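Local atomic coordinates of 7,8-dihydro-6-hydroxymethylpterin pyrophosphokinase-dihydropteroate synthase (Plasmodium falciparum, PDB entry 6JWS), a protein that probably catalyses two successive steps of folate biosynthesis, pyrophosphorylating 6-hydroxymethyl-7,8-dihydropterin with ATP and then condensing the product with 4-aminobenzoate to give 7,8-dihydropteroate. Residues E108-F113 with D335-Y340; I211-D216 with L331-M336; Y322-Y327 with R350-K355. The protein carries 1 engineered substitution. All blocks are in the same frame, centred on the assembly; numbering follows the deposited sequence.

All three contacts lie in the pyrophosphokinase part of the chain and gather round helix 327-336. Interactions 1 and 2 meet at the end of this helix and the turn after it, against helix 108-114 and strand 208-214 respectively, and their centres are about 9 Å apart. Interaction 3 joins the loop entering the helix to the following helix, 349-364; its centre is about 11 Å from that of interaction 2 and about 17 Å from that of interaction 1. A probable hydrogen bond of 2.8 Å from Arg350 N to Pro338 O connects interactions 1 and 3. Interaction 2 reaches the nucleotide directly, through Ile211 on the adenine, whereas the side chains of Phe113 and Thr324 each lie about 13 Å from the ATP.

Interaction 1 (E108-F113 with D335-Y340); sequences EEYETF and DMIPEY
Phe113 and Tyr340 both extend away from their backbone N (chi1 160° and -175°), which brings their rings into an offset stack. The ring centroids of Phe113 and Tyr340 are 4.5 Å apart with planes inclined by 17°, the two side chains crossing at about a right angle in these nearly parallel planes. The overlap is displaced toward the rim of each ring: Phe113 CZ lies over one face of the tyrosine, 3.5 Å from Tyr340 CZ, and Tyr340 CE1 lies over a face of the phenylalanine. A water in the plane of the tyrosine ring fastens the pair: it donates to Phe113 O at 2.9 Å and accepts from Tyr340 OH at 3.1 Å, which commits the phenol proton. One helical turn earlier, Tyr110 OH is 3.5 Å from Ile337 CG2, the methyl meeting the ring edge near its plane; the hydroxyl is hydrogen-bonded to Asn50. The type I turn from Ile337 to Tyr340, closed by Tyr340 N to Ile337 O at 3.1 Å, presents both side chains to the helix. Helix 108-114 also rests on strand 16-24, Phe113 touching Ile17 and Val19, while Met336 spans strands 163-172 and 46-57; beyond the stack, Tyr340 meets Phe213 of strand 208-214 edge-to-face and touches Ile349 of helix 349-364.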
loop_
_atom_site.group_PDB
_atom_site.type_symbol
_atom_site.label_atom_id
_atom_site.label_comp_id
_atom_site.label_asym_id
_atom_site.label_seq_id
_atom_site.Cartn_x
_atom_site.Cartn_y
_atom_site.Cartn_z
ATOM N N GLU B 108 -18.547 33.760 -25.601
ATOM C CA GLU B 108 -18.049 35.099 -25.305
ATOM C C GLU B 108 -18.748 35.707 -24.087
ATOM O O GLU B 108 -18.087 36.337 -23.265
ATOM C CB GLU B 108 -18.163 36.016 -26.529
ATOM C CG GLU B 108 -17.561 35.429 -27.803
ATOM C CD GLU B 108 -16.041 35.349 -27.939
ATOM O OE1 GLU B 108 -15.321 35.843 -27.038
ATOM O OE2 GLU B 108 -15.572 34.791 -28.961
ATOM N N GLU B 109 -20.070 35.534 -23.974
ATOM C CA GLU B 109 -20.803 36.065 -22.832
ATOM C C GLU B 109 -20.318 35.416 -21.528
ATOM O O GLU B 109 -20.318 36.063 -20.478
ATOM C CB GLU B 109 -22.320 35.917 -23.008
ATOM C CG GLU B 109 -22.914 36.831 -24.077
ATOM C CD GLU B 109 -22.948 36.256 -25.488
ATOM O OE1 GLU B 109 -22.717 35.039 -25.631
ATOM O OE2 GLU B 109 -23.206 37.025 -26.448
ATOM N N TYR B 110 -19.933 34.128 -21.602
ATOM C CA TYR B 110 -19.367 33.438 -20.455
ATOM C C TYR B 110 -18.013 34.048 -20.127
ATOM O O TYR B 110 -17.735 34.307 -18.964
ATOM C CB TYR B 110 -19.225 31.934 -20.711
ATOM C CG TYR B 110 -18.721 31.099 -19.554
ATOM C CD1 TYR B 110 -19.213 31.271 -18.268
ATOM C CD2 TYR B 110 -17.782 30.094 -19.750
ATOM C CE1 TYR B 110 -18.777 30.484 -17.212
ATOM C CE2 TYR B 110 -17.347 29.292 -18.708
ATOM C CZ TYR B 110 -17.841 29.488 -17.433
ATOM O OH TYR B 110 -17.416 28.707 -16.394
ATOM N N GLU B 111 -17.192 34.267 -21.161
ATOM C CA GLU B 111 -15.856 34.832 -21.026
ATOM C C GLU B 111 -15.966 36.184 -20.314
ATOM O O GLU B 111 -15.203 36.484 -19.393
ATOM C CB GLU B 111 -15.190 34.889 -22.408
ATOM C CG GLU B 111 -14.175 36.016 -22.594
ATOM C CD GLU B 111 -14.349 36.933 -23.809
ATOM O OE1 GLU B 111 -15.226 37.842 -23.764
ATOM O OE2 GLU B 111 -13.597 36.754 -24.801
ATOM N N THR B 112 -16.971 36.963 -20.732
ATOM C CA THR B 112 -17.232 38.299 -20.231
ATOM C C THR B 112 -17.595 38.214 -18.752
ATOM O O THR B 112 -17.063 38.961 -17.939
ATOM C CB THR B 112 -18.298 38.971 -21.107
ATOM O OG1 THR B 112 -17.643 39.287 -22.335
ATOM C CG2 THR B 112 -18.885 40.230 -20.504
ATOM N N PHE B 113 -18.506 37.291 -18.420
ATOM C CA PHE B 113 -18.930 37.088 -17.048
ATOM C C PHE B 113 -17.737 36.742 -16.153
ATOM O O PHE B 113 -17.627 37.309 -15.073
ATOM C CB PHE B 113 -20.105 36.115 -16.974
ATOM C CG PHE B 113 -20.303 35.497 -15.613
ATOM C CD1 PHE B 113 -21.161 36.077 -14.688
ATOM C CD2 PHE B 113 -19.631 34.332 -15.257
ATOM C CE1 PHE B 113 -21.345 35.502 -13.436
ATOM C CE2 PHE B 113 -19.803 33.762 -14.003
ATOM C CZ PHE B 113 -20.665 34.346 -13.091
ATOM N N ASP B 335 -15.239 24.125 -8.440
ATOM C CA ASP B 335 -15.007 23.206 -9.548
ATOM C C ASP B 335 -15.147 23.939 -10.878
ATOM O O ASP B 335 -14.416 23.631 -11.818
ATOM C CB ASP B 335 -16.036 22.070 -9.594
ATOM C CG ASP B 335 -15.915 21.030 -8.497
ATOM O OD1 ASP B 335 -14.818 20.888 -7.922
ATOM O OD2 ASP B 335 -16.918 20.379 -8.220
ATOM N N MET B 336 -16.104 24.887 -10.938
ATOM C CA MET B 336 -16.535 25.533 -12.177
ATOM C C MET B 336 -15.750 26.818 -12.413
ATOM O O MET B 336 -15.204 26.994 -13.492
ATOM C CB MET B 336 -18.031 25.888 -12.195
ATOM C CG MET B 336 -18.954 24.759 -11.766
ATOM S SD MET B 336 -20.670 25.145 -12.220
ATOM C CE MET B 336 -20.903 26.705 -11.363
ATOM N N ILE B 337 -15.699 27.707 -11.406
ATOM C CA ILE B 337 -15.275 29.082 -11.638
ATOM C C ILE B 337 -14.355 29.535 -10.512
ATOM O O ILE B 337 -14.607 30.545 -9.855
ATOM C CB ILE B 337 -16.494 30.018 -11.799
ATOM C CG1 ILE B 337 -17.358 30.054 -10.532
ATOM C CG2 ILE B 337 -17.299 29.644 -13.041
ATOM C CD1 ILE B 337 -18.637 30.874 -10.663
ATOM N N PRO B 338 -13.226 28.828 -10.297
ATOM C CA PRO B 338 -12.335 29.120 -9.171
ATOM C C PRO B 338 -11.786 30.549 -9.180
ATOM O O PRO B 338 -11.531 31.123 -8.116
ATOM C CB PRO B 338 -11.178 28.116 -9.343
ATOM C CG PRO B 338 -11.253 27.672 -10.803
ATOM C CD PRO B 338 -12.721 27.747 -11.164
ATOM N N GLU B 339 -11.645 31.137 -10.373
ATOM C CA GLU B 339 -10.994 32.435 -10.480
ATOM C C GLU B 339 -11.998 33.583 -10.437
ATOM O O GLU B 339 -11.590 34.738 -10.450
ATOM C CB GLU B 339 -10.063 32.502 -11.693
ATOM C CG GLU B 339 -8.871 31.568 -11.574
ATOM C CD GLU B 339 -8.076 31.675 -10.275
ATOM O OE1 GLU B 339 -7.778 32.824 -9.845
ATOM O OE2 GLU B 339 -7.753 30.610 -9.685
ATOM N N TYR B 340 -13.299 33.272 -10.372
ATOM C CA TYR B 340 -14.335 34.299 -10.381
ATOM C C TYR B 340 -14.255 35.148 -9.109
ATOM O O TYR B 340 -14.101 34.619 -8.000
ATOM C CB TYR B 340 -15.727 33.670 -10.480
ATOM C CG TYR B 340 -16.861 34.658 -10.615
ATOM C CD1 TYR B 340 -16.937 35.507 -11.712
ATOM C CD2 TYR B 340 -17.869 34.745 -9.661
ATOM C CE1 TYR B 340 -17.973 36.415 -11.853
ATOM C CE2 TYR B 340 -18.917 35.646 -9.789
ATOM C CZ TYR B 340 -18.960 36.491 -10.887
ATOM O OH TYR B 340 -19.976 37.380 -11.062
HETATM O O HOH W 1 -19.598 38.938 -13.688
#

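Interaction 2 (I211-D216 with L331-M336); sequences ILFFND and LCLNDM. With ATP (adenosine-5'-triphosphate), chain J.
Leu333 makes the apolar contact alone on the helix side, setting one methyl on Leu212 and the other on Phe213. Its CG lies anti to the carbonyl carbon (chi1 -63°), which directs the fork of the side chain at the strand. Leu333 CD2 is 3.8 Å from Leu212 CD1, methyl against methyl, and Leu333 CD1 approaches the rim of the phenylalanine near the ring plane, 3.9 Å from Phe213 CE2. Successive strand residues normally point to opposite sides of a sheet; here both face the helix because Leu212 and Phe213 lie opposite Val19 in a classic beta bulge. No hydrogen bond joins the two segments.

The polar contacts belong to the nucleotide. Ile211 N donates to ATP N1 at 3.1 Å, nearly straight at 176°, and ATP N6 donates to Ile211 O at 2.8 Å with a more bent angle of 145°. This two-point backbone grip reads the adenine edge without using a side chain, and Asn312, Glu314, Phe315 and Ser317 hold the same ligand through their backbones.

Strand 208-214 is the outermost strand at one margin of the antiparallel sheet, beside strand 16-24. Helix 177-190 packs on Ile211 and Phe214, whereas helix 327-336 lies on the side of Leu212 and reaches across to strands 163-172 and 46-57 through Cys332 and Met336.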
loop_
_atom_site.group_PDB
_atom_site.type_symbol
_atom_site.label_atom_id
_atom_site.label_comp_id
_atom_site.label_asym_id
_atom_site.label_seq_id
_atom_site.Cartn_x
_atom_site.Cartn_y
_atom_site.Cartn_z
ATOM N N ILE B 211 -30.694 30.693 -7.310
ATOM C CA ILE B 211 -29.866 31.448 -8.229
ATOM C C ILE B 211 -28.705 32.002 -7.423
ATOM O O ILE B 211 -28.933 32.712 -6.458
ATOM C CB ILE B 211 -30.642 32.578 -8.927
ATOM C CG1 ILE B 211 -31.949 32.078 -9.551
ATOM C CG2 ILE B 211 -29.748 33.283 -9.941
ATOM C CD1 ILE B 211 -32.738 33.174 -10.241
ATOM N N LEU B 212 -27.477 31.643 -7.798
ATOM C CA LEU B 212 -26.332 32.074 -7.018
ATOM C C LEU B 212 -25.814 33.384 -7.594
ATOM O O LEU B 212 -25.452 34.294 -6.866
ATOM C CB LEU B 212 -25.255 30.982 -7.034
ATOM C CG LEU B 212 -25.657 29.628 -6.438
ATOM C CD1 LEU B 212 -24.594 28.568 -6.734
ATOM C CD2 LEU B 212 -25.921 29.727 -4.936
ATOM N N PHE B 213 -25.732 33.459 -8.917
ATOM C CA PHE B 213 -25.232 34.660 -9.547
ATOM C C PHE B 213 -26.064 34.919 -10.791
ATOM O O PHE B 213 -26.639 33.998 -11.363
ATOM C CB PHE B 213 -23.765 34.501 -9.950
ATOM C CG PHE B 213 -22.782 34.382 -8.814
ATOM C CD1 PHE B 213 -22.487 35.475 -8.009
ATOM C CD2 PHE B 213 -22.127 33.177 -8.565
ATOM C CE1 PHE B 213 -21.562 35.364 -6.973
ATOM C CE2 PHE B 213 -21.204 33.071 -7.534
ATOM C CZ PHE B 213 -20.923 34.164 -6.736
ATOM N N PHE B 214 -26.107 36.186 -11.192
ATOM C CA PHE B 214 -26.758 36.585 -12.429
ATOM C C PHE B 214 -26.005 37.803 -12.949
ATOM O O PHE B 214 -26.102 38.894 -12.387
ATOM C CB PHE B 214 -28.245 36.863 -12.185
ATOM C CG PHE B 214 -29.088 36.921 -13.435
ATOM C CD1 PHE B 214 -28.888 37.909 -14.386
ATOM C CD2 PHE B 214 -30.097 35.995 -13.644
ATOM C CE1 PHE B 214 -29.663 37.950 -15.536
ATOM C CE2 PHE B 214 -30.874 36.045 -14.789
ATOM C CZ PHE B 214 -30.659 37.026 -15.728
ATOM N N ASN B 215 -25.214 37.585 -13.997
ATOM C CA ASN B 215 -24.282 38.600 -14.439
ATOM C C ASN B 215 -23.520 39.094 -13.213
ATOM O O ASN B 215 -23.299 38.320 -12.273
ATOM C CB ASN B 215 -24.983 39.659 -15.295
ATOM C CG ASN B 215 -25.551 39.067 -16.572
ATOM O OD1 ASN B 215 -25.080 38.029 -17.051
ATOM N ND2 ASN B 215 -26.577 39.701 -17.123
ATOM N N ASP B 216 -23.152 40.383 -13.233
ATOM C CA ASP B 216 -22.403 41.002 -12.152
ATOM C C ASP B 216 -23.343 41.774 -11.224
ATOM O O ASP B 216 -22.896 42.648 -10.490
ATOM C CB ASP B 216 -21.329 41.930 -12.718
ATOM C CG ASP B 216 -21.921 43.063 -13.545
ATOM O OD1 ASP B 216 -23.157 43.066 -13.756
ATOM O OD2 ASP B 216 -21.150 43.942 -13.962
ATOM N N LEU B 331 -17.720 24.768 -2.433
ATOM C CA LEU B 331 -17.189 23.505 -2.921
ATOM C C LEU B 331 -17.536 23.294 -4.411
ATOM O O LEU B 331 -16.643 23.032 -5.219
ATOM C CB LEU B 331 -17.749 22.407 -2.001
ATOM C CG LEU B 331 -17.426 20.940 -2.328
ATOM C CD1 LEU B 331 -15.938 20.616 -2.138
ATOM C CD2 LEU B 331 -18.273 20.021 -1.452
ATOM N N CYS B 332 -18.824 23.454 -4.776
ATOM C CA CYS B 332 -19.311 23.320 -6.149
ATOM C C CYS B 332 -18.782 24.425 -7.063
ATOM O O CYS B 332 -18.352 24.134 -8.169
ATOM C CB CYS B 332 -20.833 23.351 -6.201
ATOM S SG CYS B 332 -21.594 21.850 -5.546
ATOM N N LEU B 333 -18.848 25.690 -6.635
ATOM C CA LEU B 333 -18.376 26.808 -7.448
ATOM C C LEU B 333 -16.879 26.669 -7.718
ATOM O O LEU B 333 -16.400 27.117 -8.764
ATOM C CB LEU B 333 -18.645 28.137 -6.728
ATOM C CG LEU B 333 -20.115 28.505 -6.464
ATOM C CD1 LEU B 333 -20.225 29.806 -5.664
ATOM C CD2 LEU B 333 -20.899 28.640 -7.758
ATOM N N ASN B 334 -16.139 26.070 -6.767
ATOM C CA ASN B 334 -14.693 25.965 -6.902
ATOM C C ASN B 334 -14.333 25.047 -8.074
ATOM O O ASN B 334 -13.237 25.149 -8.607
ATOM C CB ASN B 334 -14.024 25.531 -5.591
ATOM C CG ASN B 334 -12.522 25.333 -5.697
ATOM O OD1 ASN B 334 -11.777 26.260 -6.022
ATOM N ND2 ASN B 334 -12.061 24.123 -5.426
ATOM N N ASP B 335 -15.239 24.125 -8.440
ATOM C CA ASP B 335 -15.007 23.206 -9.548
ATOM C C ASP B 335 -15.147 23.939 -10.878
ATOM O O ASP B 335 -14.416 23.631 -11.818
ATOM C CB ASP B 335 -16.036 22.070 -9.594
ATOM C CG ASP B 335 -15.915 21.030 -8.497
ATOM O OD1 ASP B 335 -14.818 20.888 -7.922
ATOM O OD2 ASP B 335 -16.918 20.379 -8.220
ATOM N N MET B 336 -16.104 24.887 -10.938
ATOM C CA MET B 336 -16.535 25.533 -12.177
ATOM C C MET B 336 -15.750 26.818 -12.413
ATOM O O MET B 336 -15.204 26.994 -13.492
ATOM C CB MET B 336 -18.031 25.888 -12.195
ATOM C CG MET B 336 -18.954 24.759 -11.766
ATOM S SD MET B 336 -20.670 25.145 -12.220
ATOM C CE MET B 336 -20.903 26.705 -11.363
HETATM P PG ATP J . -33.047 30.166 -0.104
HETATM O O1G ATP J . -31.952 29.310 0.506
HETATM O O2G ATP J . -32.868 31.647 0.188
HETATM O O3G ATP J . -33.224 29.886 -1.582
HETATM P PB ATP J . -34.920 28.487 1.540
HETATM O O1B ATP J . -36.085 28.926 2.358
HETATM O O2B ATP J . -33.763 27.812 2.209
HETATM O O3B ATP J . -34.420 29.735 0.661
HETATM P PA ATP J . -36.339 27.753 -0.915
HETATM O O1A ATP J . -35.429 27.781 -2.104
HETATM O O2A ATP J . -37.479 26.787 -0.921
HETATM O O3A ATP J . -35.454 27.506 0.398
HETATM O "O5'" ATP J . -36.900 29.231 -0.630
HETATM C "C5'" ATP J . -36.435 30.316 -1.475
HETATM C "C4'" ATP J . -36.897 31.629 -0.900
HETATM O "O4'" ATP J . -35.794 32.574 -0.870
HETATM C "C3'" ATP J . -38.013 32.322 -1.688
HETATM O "O3'" ATP J . -38.874 32.989 -0.773
HETATM C "C2'" ATP J . -37.225 33.240 -2.628
HETATM O "O2'" ATP J . -37.895 34.411 -3.032
HETATM C "C1'" ATP J . -36.051 33.650 -1.748
HETATM N N9 ATP J . -34.843 33.959 -2.514
HETATM C C8 ATP J . -34.090 35.099 -2.401
HETATM N N7 ATP J . -33.058 35.105 -3.212
HETATM C C5 ATP J . -33.125 33.885 -3.871
HETATM C C6 ATP J . -32.299 33.290 -4.844
HETATM N N6 ATP J . -31.217 33.880 -5.336
HETATM N N1 ATP J . -32.651 32.060 -5.299
HETATM C C2 ATP J . -33.751 31.478 -4.799
HETATM N N3 ATP J . -34.596 31.944 -3.880
HETATM C C4 ATP J . -34.225 33.169 -3.453
#

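Interaction 3 (Y322-Y327 with R350-K355); sequences YTTHRY and RCLYNK
The irregular backbone of 322-327 comes near helix 349-364 at two points, with Thr324 CA to Leu352 CA and Tyr327 CA to Tyr353 CA both 7.5 Å. The second point carries the stronger contact. In each tyrosine CG is anti to the backbone N (chi1 177° in Tyr327, 172° in Tyr353), and the rings reach from their helices to meet rim to rim, neither covering the other, with planes at 27° and centroids of Tyr327 and Tyr353 5.4 Å apart. Their hydroxyls are joined by a hydrogen bond of 2.7 Å between Tyr327 OH and Tyr353 OH, in which either could donate. The carbons beside it are tightly set, Tyr327 CE1 being 3.2 Å from Tyr353 CE1. Tyr353 OH is also hydrogen-bonded to Lys369 NZ, whose charge could polarise the phenol pair. At the first point the touch is slight: Leu352 CD1 lies 3.8 Å from Thr324 OG1, a hydroxyl that has no hydrogen-bonding partner in the model.

The loop is folded on itself, since Tyr322 O accepts from both His325 N and Arg326 N. Arg326 stands at the N-cap position of helix 327-336, and Glu60 accepts from Tyr327 N at that helix start. Arg326 NH2 lies above the centre of the Tyr322 ring. The arrangement is a helix-entry loop packed against the next helix in the chain, and it bears Tyr322 and Arg326, two residues seen to bind ATP in this protein; the ATP bound to this chain is held by other residues, such as Ile211.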
loop_
_atom_site.group_PDB
_atom_site.type_symbol
_atom_site.label_atom_id
_atom_site.label_comp_id
_atom_site.label_asym_id
_atom_site.label_seq_id
_atom_site.Cartn_x
_atom_site.Cartn_y
_atom_site.Cartn_z
ATOM N N TYR B 322 -26.456 32.752 0.671
ATOM C CA TYR B 322 -25.640 31.739 1.316
ATOM C C TYR B 322 -24.334 31.463 0.570
ATOM O O TYR B 322 -23.535 30.660 1.032
ATOM C CB TYR B 322 -26.496 30.516 1.654
ATOM C CG TYR B 322 -27.292 30.680 2.928
ATOM C CD1 TYR B 322 -26.748 30.322 4.152
ATOM C CD2 TYR B 322 -28.576 31.211 2.917
ATOM C CE1 TYR B 322 -27.462 30.471 5.331
ATOM C CE2 TYR B 322 -29.302 31.381 4.091
ATOM C CZ TYR B 322 -28.741 31.004 5.301
ATOM O OH TYR B 322 -29.427 31.136 6.470
ATOM N N THR B 323 -24.081 32.190 -0.523
ATOM C CA THR B 323 -23.000 31.887 -1.455
ATOM C C THR B 323 -21.660 31.651 -0.755
ATOM O O THR B 323 -20.908 30.762 -1.139
ATOM C CB THR B 323 -22.892 32.970 -2.529
ATOM O OG1 THR B 323 -24.206 33.109 -3.067
ATOM C CG2 THR B 323 -21.924 32.613 -3.635
ATOM N N THR B 324 -21.384 32.441 0.277
ATOM C CA THR B 324 -20.096 32.538 0.944
ATOM C C THR B 324 -20.161 31.820 2.289
ATOM O O THR B 324 -19.141 31.602 2.945
ATOM C CB THR B 324 -19.773 34.031 1.100
ATOM O OG1 THR B 324 -19.014 34.316 -0.070
ATOM C CG2 THR B 324 -19.012 34.402 2.352
ATOM N N HIS B 325 -21.379 31.460 2.693
ATOM C CA HIS B 325 -21.613 30.979 4.043
ATOM C C HIS B 325 -21.655 29.450 4.057
ATOM O O HIS B 325 -21.191 28.828 5.006
ATOM C CB HIS B 325 -22.844 31.687 4.630
ATOM C CG HIS B 325 -22.948 31.594 6.117
ATOM N ND1 HIS B 325 -23.598 30.537 6.757
ATOM C CD2 HIS B 325 -22.500 32.415 7.094
ATOM C CE1 HIS B 325 -23.540 30.713 8.063
ATOM N NE2 HIS B 325 -22.868 31.861 8.296
ATOM N N ARG B 326 -22.216 28.847 3.003
ATOM C CA ARG B 326 -22.313 27.398 2.911
ATOM C C ARG B 326 -21.085 26.826 2.208
ATOM O O ARG B 326 -20.826 27.121 1.041
ATOM C CB ARG B 326 -23.553 26.988 2.116
ATOM C CG ARG B 326 -24.846 27.103 2.896
ATOM C CD ARG B 326 -25.881 26.101 2.448
ATOM N NE ARG B 326 -27.069 26.383 3.238
ATOM C CZ ARG B 326 -28.145 27.023 2.792
ATOM N NH1 ARG B 326 -28.206 27.443 1.538
ATOM N NH2 ARG B 326 -29.166 27.224 3.607
ATOM N N TYR B 327 -20.362 25.957 2.914
ATOM C CA TYR B 327 -19.258 25.216 2.325
ATOM C C TYR B 327 -19.698 24.513 1.036
ATOM O O TYR B 327 -18.999 24.590 0.027
ATOM C CB TYR B 327 -18.712 24.168 3.298
ATOM C CG TYR B 327 -17.611 23.328 2.698
ATOM C CD1 TYR B 327 -16.394 23.894 2.357
ATOM C CD2 TYR B 327 -17.794 21.981 2.440
ATOM C CE1 TYR B 327 -15.371 23.139 1.808
ATOM C CE2 TYR B 327 -16.779 21.213 1.893
ATOM C CZ TYR B 327 -15.565 21.790 1.574
ATOM O OH TYR B 327 -14.564 21.036 1.030
ATOM N N ARG B 350 -11.889 30.415 -5.409
ATOM C CA ARG B 350 -10.867 29.485 -4.957
ATOM C C ARG B 350 -10.310 29.927 -3.600
ATOM O O ARG B 350 -10.172 29.098 -2.704
ATOM C CB ARG B 350 -9.773 29.254 -6.012
ATOM C CG ARG B 350 -8.678 28.292 -5.559
ATOM C CD ARG B 350 -8.175 27.255 -6.562
ATOM N NE ARG B 350 -9.155 26.251 -6.987
ATOM C CZ ARG B 350 -9.122 25.607 -8.161
ATOM N NH1 ARG B 350 -8.146 25.860 -9.025
ATOM N NH2 ARG B 350 -10.071 24.725 -8.474
ATOM N N CYS B 351 -9.999 31.224 -3.444
ATOM C CA CYS B 351 -9.401 31.695 -2.203
ATOM C C CYS B 351 -10.373 31.552 -1.034
ATOM O O CYS B 351 -9.945 31.127 0.036
ATOM C CB CYS B 351 -8.862 33.118 -2.316
ATOM S SG CYS B 351 -7.323 33.221 -3.275
ATOM N N LEU B 352 -11.666 31.855 -1.258
ATOM C CA LEU B 352 -12.716 31.696 -0.253
ATOM C C LEU B 352 -12.876 30.218 0.089
ATOM O O LEU B 352 -13.037 29.853 1.254
ATOM C CB LEU B 352 -14.056 32.268 -0.749
ATOM C CG LEU B 352 -14.151 33.793 -0.892
ATOM C CD1 LEU B 352 -15.462 34.220 -1.529
ATOM C CD2 LEU B 352 -13.978 34.507 0.453
ATOM N N TYR B 353 -12.847 29.362 -0.943
ATOM C CA TYR B 353 -12.931 27.939 -0.680
ATOM C C TYR B 353 -11.776 27.500 0.229
ATOM O O TYR B 353 -12.019 26.822 1.226
ATOM C CB TYR B 353 -13.030 27.123 -1.972
ATOM C CG TYR B 353 -12.928 25.642 -1.709
ATOM C CD1 TYR B 353 -14.047 24.919 -1.341
ATOM C CD2 TYR B 353 -11.703 24.985 -1.758
ATOM C CE1 TYR B 353 -13.969 23.570 -1.049
ATOM C CE2 TYR B 353 -11.605 23.631 -1.486
ATOM C CZ TYR B 353 -12.742 22.933 -1.118
ATOM O OH TYR B 353 -12.674 21.610 -0.822
ATOM N N ASN B 354 -10.527 27.851 -0.129
ATOM C CA ASN B 354 -9.342 27.396 0.596
ATOM C C ASN B 354 -9.369 27.912 2.036
ATOM O O ASN B 354 -8.939 27.227 2.953
ATOM C CB ASN B 354 -8.024 27.847 -0.053
ATOM C CG ASN B 354 -7.673 27.129 -1.343
ATOM O OD1 ASN B 354 -8.136 26.017 -1.588
ATOM N ND2 ASN B 354 -6.847 27.747 -2.176
ATOM N N LYS B 355 -9.874 29.134 2.227
ATOM C CA LYS B 355 -9.863 29.760 3.536
ATOM C C LYS B 355 -10.865 29.056 4.437
ATOM O O LYS B 355 -10.601 28.864 5.622
ATOM C CB LYS B 355 -10.114 31.269 3.427
ATOM C CG LYS B 355 -8.848 32.114 3.298
ATOM C CD LYS B 355 -8.963 33.324 2.380
ATOM C CE LYS B 355 -9.372 34.608 3.080
ATOM N NZ LYS B 355 -9.823 35.653 2.122
#